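PDB 5G0A: transaminase from Bacillus megaterium, which probably transfers amino groups between amines and carbonyl compounds with S-selectivity, using pyridoxal-5'-phosphate as its cofactor. Local coordinates for residues 211-220 and 248-258; 357-368 and 381-390. One frame throughout, in Å; residues are numbered along the deposited sequence.

Overall arrangement
The two contacts follow one another along the chain, 211-220 with 248-258 closing before 357-368 with 381-390 opens, and together they illustrate how a class-III aminotransferase packs helices in two ways. Contact 1 joins two helices beside the seven-stranded sheet of the cofactor-binding part, while contact 2 lays a helix on the small antiparallel sheet of 378-384, 387-392 and 440-443. Their centres lie 25 Å apart and their nearest atoms about 7 Å apart, without touching. Contact 1 is the one placed relative to the cofactor, with the side chain of Y251 about 13 Å from a bound pyridoxal-5'-phosphate; its I255 packs on W266 of strand 265-269, whose last residue, D269, belongs to the cofactor pocket.

Contact 1 of 2, residues 211-220 and 248-258; sequences GELLSVKYTR and PYEYIPQIRKM
The helical parts of 211-220 and 248-258 run nearly parallel, their axes 10.1 Å apart at closest approach and crossing at -23°, the CA atoms of L213 and Y251, V216 and I255, and R220 and M258 being nearest neighbours across the contact. Q254 grips the turn that leads into the first helix. Its OE1 accepts the N-H of L213 at 2.8 Å, in the carbonyl plane and on a lone pair, while its NE2 gives a more bent bond to the carbonyl O of G211, tilted out of the amide plane. Two bonds at different backbone atoms thus fix the rotation of the amide, which the extended chain beyond CG carries across. L213, in the N-cap position, sends CD1 to within 3.5 Å of the backbone N of Y251 and also against the ring of P248. V216 fits as a knob into the hole formed by Y251, Q254, I255 and M258, its CG2 3.8 Å from Y251 CD1. This parallel pair belongs to the alternating strand-helix architecture of the PLP-dependent large domain: strand 231-236 lies between the two helices in sequence, and I255 reaches W266 on the neighbouring strand 265-269. Along one edge of the Y251 ring lies S215 OG, 3.5 Å from CD1, and I255 CG1 covers a face. A water bridges the Y251 hydroxyl to T219 OG1, and Y251 OH also bonds to R144. T219 OG1 in turn donates to S215 O, reaching it from the face opposite T219 N. Farther along, M258 SD lies 3.8 Å from R220 CB, and the bend at chi3 (79°) turns CE to T219 CG2, 3.9 Å away. R220 turns its guanidinium back to E212, NE bonding to OE2 and NH2 to OE1, each oxygen using its syn lone pair; R220 NH1 is engaged by E224.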
loop_
_atom_site.group_PDB
_atom_site.type_symbol
_atom_site.label_atom_id
_atom_site.label_comp_id
_atom_site.label_asym_id
_atom_site.label_seq_id
_atom_site.Cartn_x
_atom_site.Cartn_y
_atom_site.Cartn_z
ATOM N N GLY B 211 10.105 20.842 -28.762
ATOM C CA GLY B 211 10.340 21.952 -27.827
ATOM C C GLY B 211 9.954 21.658 -26.382
ATOM O O GLY B 211 10.145 22.494 -25.493
ATOM N N GLU B 212 9.415 20.464 -26.152
ATOM C CA GLU B 212 9.034 20.004 -24.816
ATOM C C GLU B 212 10.291 19.654 -24.014
ATOM O O GLU B 212 11.150 18.908 -24.487
ATOM C CB GLU B 212 8.116 18.786 -24.943
ATOM C CG GLU B 212 7.515 18.272 -23.642
ATOM C CD GLU B 212 6.672 17.024 -23.833
ATOM O OE1 GLU B 212 6.964 16.213 -24.744
ATOM O OE2 GLU B 212 5.713 16.837 -23.060
ATOM N N LEU B 213 10.418 20.219 -22.812
ATOM C CA LEU B 213 11.517 19.849 -21.929
ATOM C C LEU B 213 11.445 18.348 -21.690
ATOM O O LEU B 213 10.356 17.784 -21.535
ATOM C CB LEU B 213 11.447 20.620 -20.604
ATOM C CG LEU B 213 11.830 22.103 -20.620
ATOM C CD1 LEU B 213 11.473 22.760 -19.288
ATOM C CD2 LEU B 213 13.312 22.291 -20.897
ATOM N N LEU B 214 12.606 17.697 -21.678
ATOM C CA LEU B 214 12.674 16.250 -21.490
ATOM C C LEU B 214 12.080 15.824 -20.143
ATOM O O LEU B 214 11.421 14.782 -20.047
ATOM C CB LEU B 214 14.115 15.739 -21.629
ATOM C CG LEU B 214 14.529 15.083 -22.956
ATOM C CD1 LEU B 214 14.215 15.937 -24.173
ATOM C CD2 LEU B 214 16.007 14.704 -22.929
ATOM N N SER B 215 12.329 16.631 -19.115
ATOM C CA SER B 215 11.712 16.399 -17.810
ATOM C C SER B 215 10.190 16.343 -17.919
ATOM O O SER B 215 9.560 15.443 -17.349
ATOM C CB SER B 215 12.143 17.472 -16.805
ATOM O OG SER B 215 11.673 18.731 -17.234
ATOM N N VAL B 216 9.603 17.324 -18.612
ATOM C CA VAL B 216 8.161 17.360 -18.852
ATOM C C VAL B 216 7.693 16.180 -19.712
ATOM O O VAL B 216 6.668 15.537 -19.419
ATOM C CB VAL B 216 7.724 18.708 -19.479
ATOM C CG1 VAL B 216 6.248 18.681 -19.856
ATOM C CG2 VAL B 216 8.035 19.873 -18.528
ATOM N N LYS B 217 8.437 15.888 -20.780
ATOM C CA LYS B 217 8.100 14.751 -21.647
ATOM C C LYS B 217 7.953 13.454 -20.862
ATOM O O LYS B 217 6.977 12.717 -21.023
ATOM C CB LYS B 217 9.150 14.565 -22.766
ATOM C CG LYS B 217 8.900 13.324 -23.617
ATOM C CD LYS B 217 10.157 12.802 -24.296
ATOM C CE LYS B 217 9.863 11.516 -25.055
ATOM N NZ LYS B 217 9.210 11.766 -26.372
ATOM N N TYR B 218 8.926 13.163 -20.014
ATOM C CA TYR B 218 8.890 11.918 -19.295
ATOM C C TYR B 218 7.815 11.929 -18.205
ATOM O O TYR B 218 7.199 10.898 -17.934
ATOM C CB TYR B 218 10.264 11.525 -18.742
ATOM C CG TYR B 218 10.228 10.157 -18.120
ATOM C CD1 TYR B 218 9.826 9.038 -18.872
ATOM C CD2 TYR B 218 10.547 9.964 -16.779
ATOM C CE1 TYR B 218 9.768 7.781 -18.311
ATOM C CE2 TYR B 218 10.491 8.701 -16.210
ATOM C CZ TYR B 218 10.103 7.614 -16.979
ATOM O OH TYR B 218 10.039 6.355 -16.429
ATOM N N THR B 219 7.574 13.100 -17.608
ATOM C CA THR B 219 6.449 13.236 -16.665
ATOM C C THR B 219 5.131 12.867 -17.358
ATOM O O THR B 219 4.313 12.112 -16.833
ATOM C CB THR B 219 6.357 14.674 -16.085
ATOM O OG1 THR B 219 7.609 15.040 -15.495
ATOM C CG2 THR B 219 5.258 14.781 -15.020
ATOM N N ARG B 220 4.934 13.387 -18.562
ATOM C CA ARG B 220 3.705 13.110 -19.311
ATOM C C ARG B 220 3.607 11.611 -19.631
ATOM O O ARG B 220 2.546 11.027 -19.495
ATOM C CB ARG B 220 3.698 13.919 -20.606
ATOM C CG ARG B 220 2.485 13.665 -21.494
ATOM C CD ARG B 220 2.590 14.391 -22.832
ATOM N NE ARG B 220 3.907 14.281 -23.462
ATOM C CZ ARG B 220 4.313 13.278 -24.246
ATOM N NH1 ARG B 220 3.520 12.245 -24.511
ATOM N NH2 ARG B 220 5.537 13.306 -24.759
ATOM N N PRO B 248 14.460 25.776 -15.200
ATOM C CA PRO B 248 14.504 26.564 -16.425
ATOM C C PRO B 248 13.174 27.279 -16.572
ATOM O O PRO B 248 12.123 26.696 -16.271
ATOM C CB PRO B 248 14.651 25.502 -17.518
ATOM C CG PRO B 248 14.090 24.251 -16.919
ATOM C CD PRO B 248 14.479 24.325 -15.470
ATOM N N TYR B 249 13.214 28.533 -17.008
ATOM C CA TYR B 249 12.007 29.345 -17.099
ATOM C C TYR B 249 10.806 28.586 -17.653
ATOM O O TYR B 249 9.680 28.828 -17.245
ATOM C CB TYR B 249 12.236 30.599 -17.965
ATOM C CG TYR B 249 10.963 31.393 -18.096
ATOM C CD1 TYR B 249 10.554 32.241 -17.071
ATOM C CD2 TYR B 249 10.132 31.251 -19.214
ATOM C CE1 TYR B 249 9.374 32.954 -17.163
ATOM C CE2 TYR B 249 8.939 31.954 -19.310
ATOM C CZ TYR B 249 8.571 32.803 -18.281
ATOM O OH TYR B 249 7.396 33.516 -18.352
ATOM N N GLU B 250 11.051 27.693 -18.612
ATOM C CA GLU B 250 9.981 27.072 -19.365
ATOM C C GLU B 250 9.252 25.932 -18.652
ATOM O O GLU B 250 8.158 25.548 -19.061
ATOM C CB GLU B 250 10.512 26.541 -20.688
ATOM C CG GLU B 250 9.724 27.058 -21.872
ATOM C CD GLU B 250 9.602 28.568 -21.857
ATOM O OE1 GLU B 250 10.650 29.239 -21.877
ATOM O OE2 GLU B 250 8.459 29.085 -21.808
ATOM N N TYR B 251 9.883 25.375 -17.633
ATOM C CA TYR B 251 9.318 24.204 -16.931
ATOM C C TYR B 251 7.881 24.412 -16.420
ATOM O O TYR B 251 6.979 23.621 -16.746
ATOM C CB TYR B 251 10.261 23.751 -15.804
ATOM C CG TYR B 251 9.706 22.558 -15.060
ATOM C CD1 TYR B 251 9.919 21.255 -15.530
ATOM C CD2 TYR B 251 8.918 22.742 -13.915
ATOM C CE1 TYR B 251 9.382 20.148 -14.862
ATOM C CE2 TYR B 251 8.382 21.650 -13.233
ATOM C CZ TYR B 251 8.616 20.368 -13.703
ATOM O OH TYR B 251 8.079 19.306 -13.021
ATOM N N ILE B 252 7.664 25.468 -15.632
ATOM C CA ILE B 252 6.348 25.712 -15.035
ATOM C C ILE B 252 5.248 25.978 -16.081
ATOM O O ILE B 252 4.188 25.362 -16.034
ATOM C CB ILE B 252 6.405 26.798 -13.908
ATOM C CG1 ILE B 252 7.177 26.259 -12.683
ATOM C CG2 ILE B 252 4.997 27.253 -13.516
ATOM C CD1 ILE B 252 6.506 25.055 -11.978
ATOM N N PRO B 253 5.501 26.873 -17.057
ATOM C CA PRO B 253 4.492 26.980 -18.104
ATOM C C PRO B 253 4.215 25.643 -18.799
ATOM O O PRO B 253 3.058 25.352 -19.135
ATOM C CB PRO B 253 5.103 28.023 -19.081
ATOM C CG PRO B 253 5.982 28.855 -18.212
ATOM C CD PRO B 253 6.551 27.903 -17.183
ATOM N N GLN B 254 5.250 24.827 -18.993
ATOM C CA GLN B 254 5.031 23.529 -19.637
ATOM C C GLN B 254 4.241 22.547 -18.767
ATOM O O GLN B 254 3.452 21.765 -19.277
ATOM C CB GLN B 254 6.337 22.926 -20.134
ATOM C CG GLN B 254 6.774 23.543 -21.456
ATOM C CD GLN B 254 7.967 22.830 -22.081
ATOM O OE1 GLN B 254 8.248 21.669 -21.796
ATOM N NE2 GLN B 254 8.664 23.537 -22.965
ATOM N N ILE B 255 4.447 22.603 -17.455
ATOM C CA ILE B 255 3.651 21.777 -16.542
ATOM C C ILE B 255 2.191 22.211 -16.509
ATOM O O ILE B 255 1.291 21.366 -16.479
ATOM C CB ILE B 255 4.265 21.746 -15.118
ATOM C CG1 ILE B 255 5.538 20.880 -15.098
ATOM C CG2 ILE B 255 3.234 21.289 -14.073
ATOM C CD1 ILE B 255 5.374 19.391 -15.422
ATOM N N ARG B 256 1.949 23.522 -16.534
ATOM C CA ARG B 256 0.586 24.022 -16.533
ATOM C C ARG B 256 -0.153 23.538 -17.789
ATOM O O ARG B 256 -1.281 23.061 -17.716
ATOM C CB ARG B 256 0.565 25.557 -16.419
ATOM C CG ARG B 256 -0.800 26.179 -16.678
ATOM C CD ARG B 256 -1.807 25.996 -15.544
ATOM N NE ARG B 256 -2.313 24.618 -15.428
ATOM C CZ ARG B 256 -3.214 24.216 -14.530
ATOM N NH1 ARG B 256 -3.750 25.061 -13.659
ATOM N NH2 ARG B 256 -3.598 22.941 -14.515
ATOM N N LYS B 257 0.514 23.686 -18.933
ATOM C CA LYS B 257 -0.012 23.233 -20.218
ATOM C C LYS B 257 -0.247 21.717 -20.243
ATOM O O LYS B 257 -1.323 21.274 -20.623
ATOM C CB LYS B 257 0.942 23.666 -21.343
ATOM C CG LYS B 257 0.494 23.259 -22.741
ATOM C CD LYS B 257 1.221 24.105 -23.791
ATOM C CE LYS B 257 1.011 23.569 -25.205
ATOM N NZ LYS B 257 1.771 22.309 -25.461
ATOM N N MET B 258 0.740 20.943 -19.804
ATOM C CA MET B 258 0.643 19.472 -19.790
ATOM C C MET B 258 -0.501 18.978 -18.891
ATOM O O MET B 258 -1.288 18.113 -19.289
ATOM C CB MET B 258 1.989 18.834 -19.377
ATOM C CG MET B 258 1.952 17.302 -19.201
ATOM S SD MET B 258 3.153 16.670 -17.993
ATOM C CE MET B 258 2.347 17.027 -16.421
HETATM O O HOH W 1 8.742 16.959 -13.808
#

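Contact 2 of 2, residues 357-368 and 381-390; sequences AKDSGEYIRSKL and FDGYGLLWIV. Unlike the reference sequence in segment 357-368: D359 (reference Asn).
Helix 357-368 lies lengthwise on a beta hairpin, antiparallel to strand 381-384 (167°, axes 8.4 Å apart) and nearly parallel to strand 387-390 (19°, axes 10.0 Å apart). The hairpin supplies two strands of the three-stranded antiparallel sheet completed by 440-443, so the contact is helix-on-sheet packing, and helix 451-468 touches the same helix through Y363, I364 and K367. The backbones come together at two glycines, G361 and G385, whose CA atoms lie 4.2 Å apart; the lack of a side chain on G361 lets its CA come up to G385 O. There G385 CA makes a CA-H...O contact with A357 O, and a water links K358 O to G385 N. W388 is the centre of the side-chain packing. I364 CG2, anti to its own backbone nitrogen, stands over the five-membered ring, 3.6 Å from the centroid, in a CH-pi contact. The opposite face of the indole is backed by the backbone of G383 and Y384. L368 carries a second CH-pi contact, its CB being centred over the F381 ring, while CD1 of the same leucine reaches W388 CE3 and CD2 meets V390 CG2 tip to tip. R365 bends at chi2 and chi3, which folds the chain past F381 and brings the guanidinium to the rim of the indole, the planes 82° apart; W388 CZ3 thereby sits over a guanidinium face. NH2 of R365 lies 3.9 Å from D382 OD1, a long salt bridge, and hydrogen-bonds to a water that also donates to G383 O. L386 touches the helix with both methyls, CD1 against I364 CD1 and CD2 against A357 CB. The W388 N-H is satisfied within the hairpin, NE1 donating to G385 O at 2.9 Å from above the carbonyl plane.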
loop_
_atom_site.group_PDB
_atom_site.type_symbol
_atom_site.label_atom_id
_atom_site.label_comp_id
_atom_site.label_asym_id
_atom_site.label_seq_id
_atom_site.Cartn_x
_atom_site.Cartn_y
_atom_site.Cartn_z
ATOM N N ALA B 357 11.292 43.484 -1.381
ATOM C CA ALA B 357 11.997 42.228 -1.602
ATOM C C ALA B 357 12.558 42.152 -3.024
ATOM O O ALA B 357 13.673 41.715 -3.211
ATOM C CB ALA B 357 11.065 41.047 -1.353
ATOM N N LYS B 358 11.750 42.536 -4.008
ATOM C CA LYS B 358 12.214 42.591 -5.405
ATOM C C LYS B 358 13.476 43.456 -5.498
ATOM O O LYS B 358 14.495 43.023 -6.042
ATOM C CB LYS B 358 11.122 43.134 -6.328
ATOM C CG LYS B 358 11.577 43.262 -7.792
ATOM C CD LYS B 358 10.499 43.813 -8.707
ATOM C CE LYS B 358 10.953 43.769 -10.165
ATOM N NZ LYS B 358 9.841 44.084 -11.115
ATOM N N ASP B 359 13.397 44.671 -4.945
ATOM C CA ASP B 359 14.522 45.634 -4.945
ATOM C C ASP B 359 15.776 45.077 -4.301
ATOM O O ASP B 359 16.862 45.162 -4.868
ATOM C CB ASP B 359 14.126 46.921 -4.206
ATOM C CG ASP B 359 13.710 48.031 -5.128
ATOM O OD1 ASP B 359 14.609 48.727 -5.668
ATOM O OD2 ASP B 359 12.490 48.245 -5.285
ATOM N N SER B 360 15.632 44.517 -3.098
ATOM C CA SER B 360 16.770 43.935 -2.388
ATOM C C SER B 360 17.364 42.700 -3.077
ATOM O O SER B 360 18.550 42.436 -2.971
ATOM C CB SER B 360 16.401 43.652 -0.928
ATOM O OG SER B 360 16.105 44.874 -0.257
ATOM N N GLY B 361 16.530 41.946 -3.786
ATOM C CA GLY B 361 17.007 40.824 -4.596
ATOM C C GLY B 361 17.930 41.312 -5.707
ATOM O O GLY B 361 18.983 40.723 -5.929
ATOM N N GLU B 362 17.518 42.378 -6.395
ATOM C CA GLU B 362 18.348 43.005 -7.441
ATOM C C GLU B 362 19.671 43.457 -6.833
ATOM O O GLU B 362 20.737 43.272 -7.426
ATOM C CB GLU B 362 17.600 44.165 -8.103
ATOM C CG GLU B 362 16.454 43.706 -8.997
ATOM C CD GLU B 362 15.480 44.805 -9.366
ATOM O OE1 GLU B 362 15.815 46.003 -9.226
ATOM O OE2 GLU B 362 14.363 44.462 -9.805
ATOM N N TYR B 363 19.609 44.011 -5.622
ATOM C CA TYR B 363 20.831 44.376 -4.905
ATOM C C TYR B 363 21.710 43.161 -4.597
ATOM O O TYR B 363 22.914 43.161 -4.877
ATOM C CB TYR B 363 20.512 45.155 -3.628
ATOM C CG TYR B 363 21.752 45.688 -2.942
ATOM C CD1 TYR B 363 22.463 46.766 -3.484
ATOM C CD2 TYR B 363 22.230 45.105 -1.764
ATOM C CE1 TYR B 363 23.607 47.253 -2.868
ATOM C CE2 TYR B 363 23.372 45.587 -1.137
ATOM C CZ TYR B 363 24.056 46.667 -1.697
ATOM O OH TYR B 363 25.187 47.161 -1.079
ATOM N N ILE B 364 21.100 42.112 -4.033
ATOM C CA ILE B 364 21.808 40.869 -3.746
ATOM C C ILE B 364 22.407 40.272 -5.029
ATOM O O ILE B 364 23.505 39.730 -5.002
ATOM C CB ILE B 364 20.880 39.829 -3.044
ATOM C CG1 ILE B 364 20.665 40.206 -1.570
ATOM C CG2 ILE B 364 21.443 38.418 -3.150
ATOM C CD1 ILE B 364 19.396 39.626 -0.956
ATOM N N ARG B 365 21.663 40.345 -6.126
ATOM C CA ARG B 365 22.148 39.905 -7.440
ATOM C C ARG B 365 23.479 40.603 -7.782
ATOM O O ARG B 365 24.453 39.942 -8.128
ATOM C CB ARG B 365 21.064 40.148 -8.510
ATOM C CG ARG B 365 21.543 40.214 -9.955
ATOM C CD ARG B 365 21.726 38.843 -10.563
ATOM N NE ARG B 365 20.470 38.106 -10.669
ATOM C CZ ARG B 365 20.347 36.915 -11.243
ATOM N NH1 ARG B 365 21.407 36.324 -11.780
ATOM N NH2 ARG B 365 19.163 36.319 -11.281
ATOM N N SER B 366 23.519 41.926 -7.645
ATOM C CA SER B 366 24.760 42.692 -7.890
ATOM C C SER B 366 25.907 42.298 -6.947
ATOM O O SER B 366 27.076 42.277 -7.346
ATOM C CB SER B 366 24.496 44.201 -7.820
ATOM O OG SER B 366 24.355 44.653 -6.478
ATOM N N LYS B 367 25.574 41.990 -5.693
ATOM C CA LYS B 367 26.585 41.572 -4.724
ATOM C C LYS B 367 27.125 40.184 -5.045
ATOM O O LYS B 367 28.330 39.940 -4.922
ATOM C CB LYS B 367 26.033 41.619 -3.288
ATOM C CG LYS B 367 25.520 42.984 -2.828
ATOM C CD LYS B 367 26.631 43.982 -2.537
ATOM C CE LYS B 367 27.533 43.501 -1.410
ATOM N NZ LYS B 367 28.358 44.623 -0.879
ATOM N N LEU B 368 26.242 39.268 -5.449
ATOM C CA LEU B 368 26.678 37.917 -5.843
ATOM C C LEU B 368 27.497 37.931 -7.137
ATOM O O LEU B 368 28.461 37.182 -7.260
ATOM C CB LEU B 368 25.495 36.941 -5.950
ATOM C CG LEU B 368 24.809 36.575 -4.627
ATOM C CD1 LEU B 368 23.524 35.800 -4.883
ATOM C CD2 LEU B 368 25.732 35.783 -3.711
ATOM N N PHE B 381 24.838 31.124 -9.637
ATOM C CA PHE B 381 23.859 31.519 -8.633
ATOM C C PHE B 381 22.611 31.973 -9.358
ATOM O O PHE B 381 22.662 32.417 -10.517
ATOM C CB PHE B 381 24.391 32.617 -7.691
ATOM C CG PHE B 381 24.519 33.968 -8.338
ATOM C CD1 PHE B 381 23.430 34.835 -8.403
ATOM C CD2 PHE B 381 25.734 34.370 -8.891
ATOM C CE1 PHE B 381 23.549 36.079 -9.011
ATOM C CE2 PHE B 381 25.857 35.611 -9.499
ATOM C CZ PHE B 381 24.766 36.462 -9.565
ATOM N N ASP B 382 21.486 31.859 -8.669
ATOM C CA ASP B 382 20.211 32.149 -9.260
ATOM C C ASP B 382 19.237 32.414 -8.114
ATOM O O ASP B 382 19.488 32.021 -6.972
ATOM C CB ASP B 382 19.765 30.947 -10.096
ATOM C CG ASP B 382 18.741 31.305 -11.151
ATOM O OD1 ASP B 382 18.425 32.501 -11.321
ATOM O OD2 ASP B 382 18.248 30.367 -11.816
ATOM N N GLY B 383 18.134 33.070 -8.423
ATOM C CA GLY B 383 17.179 33.450 -7.380
ATOM C C GLY B 383 16.396 34.677 -7.727
ATOM O O GLY B 383 16.325 35.068 -8.891
ATOM N N TYR B 384 15.779 35.263 -6.697
ATOM C CA TYR B 384 14.902 36.416 -6.791
ATOM C C TYR B 384 14.463 36.799 -5.376
ATOM O O TYR B 384 14.507 35.964 -4.469
ATOM C CB TYR B 384 13.689 36.177 -7.714
ATOM C CG TYR B 384 13.084 34.771 -7.754
ATOM C CD1 TYR B 384 13.209 33.885 -6.683
ATOM C CD2 TYR B 384 12.346 34.358 -8.867
ATOM C CE1 TYR B 384 12.642 32.611 -6.736
ATOM C CE2 TYR B 384 11.767 33.097 -8.920
ATOM C CZ TYR B 384 11.910 32.237 -7.848
ATOM O OH TYR B 384 11.341 30.980 -7.903
ATOM N N GLY B 385 14.073 38.056 -5.182
ATOM C CA GLY B 385 13.612 38.515 -3.858
ATOM C C GLY B 385 14.606 38.166 -2.773
ATOM O O GLY B 385 15.792 38.487 -2.885
ATOM N N LEU B 386 14.127 37.509 -1.709
ATOM C CA LEU B 386 15.009 37.022 -0.655
ATOM C C LEU B 386 15.123 35.482 -0.645
ATOM O O LEU B 386 15.009 34.835 0.405
ATOM C CB LEU B 386 14.526 37.531 0.717
ATOM C CG LEU B 386 14.910 38.965 1.143
ATOM C CD1 LEU B 386 16.417 39.143 1.246
ATOM C CD2 LEU B 386 14.285 40.015 0.224
ATOM N N LEU B 387 15.366 34.898 -1.816
ATOM C CA LEU B 387 15.585 33.460 -1.918
ATOM C C LEU B 387 16.646 33.204 -2.993
ATOM O O LEU B 387 16.383 33.368 -4.190
ATOM C CB LEU B 387 14.272 32.740 -2.267
ATOM C CG LEU B 387 14.309 31.192 -2.279
ATOM C CD1 LEU B 387 14.647 30.612 -0.905
ATOM C CD2 LEU B 387 12.987 30.646 -2.783
ATOM N N TRP B 388 17.838 32.821 -2.558
ATOM C CA TRP B 388 18.971 32.689 -3.477
ATOM C C TRP B 388 19.637 31.329 -3.339
ATOM O O TRP B 388 19.806 30.813 -2.232
ATOM C CB TRP B 388 19.961 33.876 -3.310
ATOM C CG TRP B 388 19.314 35.159 -3.771
ATOM C CD1 TRP B 388 18.533 35.999 -3.035
ATOM C CD2 TRP B 388 19.349 35.704 -5.093
ATOM N NE1 TRP B 388 18.071 37.026 -3.819
ATOM C CE2 TRP B 388 18.567 36.872 -5.086
ATOM C CE3 TRP B 388 19.981 35.323 -6.283
ATOM C CZ2 TRP B 388 18.391 37.659 -6.222
ATOM C CZ3 TRP B 388 19.797 36.096 -7.407
ATOM C CH2 TRP B 388 19.018 37.248 -7.372
ATOM N N ILE B 389 19.963 30.724 -4.480
ATOM C CA ILE B 389 20.805 29.547 -4.484
ATOM C C ILE B 389 22.160 29.966 -5.021
ATOM O O ILE B 389 22.230 30.786 -5.930
ATOM C CB ILE B 389 20.269 28.407 -5.387
ATOM C CG1 ILE B 389 19.992 28.913 -6.804
ATOM C CG2 ILE B 389 19.041 27.743 -4.778
ATOM C CD1 ILE B 389 20.428 27.945 -7.885
ATOM N N VAL B 390 23.215 29.409 -4.438
ATOM C CA VAL B 390 24.576 29.589 -4.926
ATOM C C VAL B 390 25.191 28.200 -5.041
ATOM O O VAL B 390 25.359 27.483 -4.036
ATOM C CB VAL B 390 25.445 30.460 -3.985
ATOM C CG1 VAL B 390 26.846 30.650 -4.575
ATOM C CG2 VAL B 390 24.799 31.816 -3.713
HETATM O O HOH W 2 14.465 40.350 -7.139
HETATM O O HOH W 3 16.608 37.603 -10.020
#